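Local coordinates for putative MCP-type signal transduction protein (Campylobacter jejuni subsp. jejuni serotype O:2, PDB 4WY9) that probably senses chemical signals in the periplasm, through a tandem-PAS domain of a chemotaxis receptor (Tlp1), and passes them on to steer swimming, at residues A[78-83]-A[184-189]. Residues are numbered along the deposited sequence; the frame is centred on the assembly and turned at random. Where two conformers were deposited one is given.
Sequences FTYLYL and GMTLDF
Phe78 opens the antiparallel pairing of 78-83 with 184-188 opposite Thr186, in a hydrogen-bonded pair. Its O accepts a good bond from Thr186 N at 2.9 Å, whereas the return bond, from Phe78 N to Thr186 O, is weak at 3.3 Å. A large apolar ring suits this buried position, where it meets the ring of Phe163 on strand 163-173. Beta-branched Thr186 suits an extended strand, and its CB lies at the edge of the Phe78 ring, near the ring plane, with Phe78 CB and Thr186 CB 4.0 Å apart. Thr79 follows in a non-hydrogen-bonded pair with Met185. Its CA donates a C-H contact to Gly184 O, and Met185 CA does the same to Phe78 O, so the carbonyls of the flanking pairs are used here too.

Tyr80 faces Gly184, and two straight backbone bonds, Tyr80 N to Gly184 O and Gly184 N to Tyr80 O, close this hydrogen-bonded pair. Set between its own backbone N and carbonyl carbon (chi1 46°), the aromatic group folds across the partner strand. With no side chain on Gly184, one ring face lies directly on its backbone in a CH-pi contact, Gly184 CA 3.9 Å from the Tyr80 ring centroid. Thr186 OG1 meets the ring edge in plane, 3.4 Å from Tyr80 CE2. The phenol thus joins a flat face for Gly184 to a hydroxyl that reaches Asn167, whose OD1 hydrogen-bonds both Tyr80 OH and Thr186 OG1 and helps fix the ring.

Both strands are interior to the antiparallel sheet of a PAS-like sensor domain of the Cache clan: 104-110 pairs with 78-83 on its other side, and 163-173 flanks 179-188. Thr79 and Met185 turn to the helical face, where they pack on Phe70 of helix 59-70, and Met185 also reaches Met34 and Leu37 of the long helix 8-51.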
# COMPACT_ATOMS: atom_id res chain seq x y z
N PHE A 78 10.38 0.98 1.88
CA PHE A 78 11.08 0.11 2.79
C PHE A 78 10.89 -1.34 2.42
O PHE A 78 9.86 -1.74 1.86
CB PHE A 78 10.59 0.34 4.23
CG PHE A 78 10.75 1.75 4.71
CD1 PHE A 78 11.94 2.17 5.33
CD2 PHE A 78 9.75 2.72 4.49
CE1 PHE A 78 12.09 3.48 5.74
CE2 PHE A 78 9.91 4.02 4.94
CZ PHE A 78 11.08 4.39 5.56
N THR A 79 11.88 -2.15 2.79
CA THR A 79 11.84 -3.59 2.59
C THR A 79 12.25 -4.23 3.90
O THR A 79 13.13 -3.71 4.59
CB THR A 79 12.79 -4.02 1.43
OG1 THR A 79 12.25 -3.52 0.16
CG2 THR A 79 12.98 -5.51 1.38
N TYR A 80 11.60 -5.31 4.27
CA TYR A 80 11.95 -5.98 5.54
C TYR A 80 11.88 -7.47 5.47
O TYR A 80 10.99 -8.04 4.82
CB TYR A 80 11.08 -5.47 6.69
CG TYR A 80 9.61 -5.37 6.37
CD1 TYR A 80 8.75 -6.47 6.53
CD2 TYR A 80 9.06 -4.19 5.88
CE1 TYR A 80 7.42 -6.36 6.24
CE2 TYR A 80 7.71 -4.10 5.56
CZ TYR A 80 6.90 -5.19 5.75
OH TYR A 80 5.54 -5.10 5.44
N LEU A 81 12.81 -8.12 6.17
CA LEU A 81 12.79 -9.54 6.43
C LEU A 81 12.72 -9.75 7.92
O LEU A 81 13.65 -9.40 8.65
CB LEU A 81 14.00 -10.26 5.85
CG LEU A 81 14.03 -11.76 6.13
CD1 LEU A 81 12.87 -12.49 5.48
CD2 LEU A 81 15.33 -12.38 5.65
N TYR A 82 11.61 -10.33 8.38
CA TYR A 82 11.41 -10.69 9.78
C TYR A 82 11.62 -12.20 9.88
O TYR A 82 10.96 -12.95 9.18
CB TYR A 82 10.01 -10.26 10.22
CG TYR A 82 9.54 -10.76 11.57
CD1 TYR A 82 10.39 -10.90 12.65
CD2 TYR A 82 8.20 -11.08 11.75
CE1 TYR A 82 9.92 -11.36 13.88
CE2 TYR A 82 7.73 -11.53 12.95
CZ TYR A 82 8.58 -11.68 14.02
OH TYR A 82 8.08 -12.13 15.22
N LEU A 83 12.54 -12.65 10.72
CA LEU A 83 12.72 -14.07 10.97
C LEU A 83 12.32 -14.40 12.40
O LEU A 83 12.79 -13.74 13.34
CB LEU A 83 14.16 -14.50 10.74
CG LEU A 83 14.67 -14.34 9.30
CD1 LEU A 83 16.11 -14.76 9.19
CD2 LEU A 83 13.86 -15.11 8.31
N GLY A 184 8.55 -8.50 3.35
CA GLY A 184 7.56 -7.53 2.97
C GLY A 184 8.12 -6.21 2.53
O GLY A 184 9.33 -5.95 2.61
N MET A 185 7.21 -5.36 2.07
CA MET A 185 7.53 -4.05 1.57
C MET A 185 6.52 -3.01 2.06
O MET A 185 5.34 -3.36 2.25
CB MET A 185 7.51 -4.02 0.04
CG MET A 185 8.40 -5.04 -0.61
SD MET A 185 7.84 -5.22 -2.29
CE MET A 185 9.00 -6.31 -2.98
N THR A 186 6.97 -1.78 2.19
CA THR A 186 6.13 -0.67 2.57
C THR A 186 6.10 0.36 1.47
O THR A 186 7.16 0.82 1.05
CB THR A 186 6.60 0.01 3.88
OG1 THR A 186 6.74 -0.95 4.90
CG2 THR A 186 5.64 1.08 4.30
N LEU A 187 4.90 0.75 1.04
CA LEU A 187 4.69 1.86 0.13
C LEU A 187 4.25 3.07 0.94
O LEU A 187 3.28 2.99 1.69
CB LEU A 187 3.65 1.51 -0.92
CG LEU A 187 3.16 2.61 -1.86
CD1 LEU A 187 4.26 3.15 -2.72
CD2 LEU A 187 2.01 2.07 -2.71
N ASP A 188 4.98 4.17 0.80
CA ASP A 188 4.60 5.46 1.36
C ASP A 188 3.65 6.15 0.40
O ASP A 188 4.01 6.44 -0.74
CB ASP A 188 5.84 6.30 1.63
CG ASP A 188 5.57 7.65 2.26
OD1 ASP A 188 4.43 8.16 2.22
OD2 ASP A 188 6.54 8.24 2.78
N PHE A 189 2.42 6.44 0.83
CA PHE A 189 1.44 7.01 -0.08
C PHE A 189 1.81 8.40 -0.59
O PHE A 189 1.21 8.87 -1.55
CB PHE A 189 0.05 7.02 0.54
CG PHE A 189 -0.63 5.67 0.49
CD1 PHE A 189 -0.95 5.08 -0.74
CD2 PHE A 189 -0.93 4.97 1.65
CE1 PHE A 189 -1.56 3.86 -0.81
CE2 PHE A 189 -1.55 3.73 1.58
CZ PHE A 189 -1.86 3.17 0.36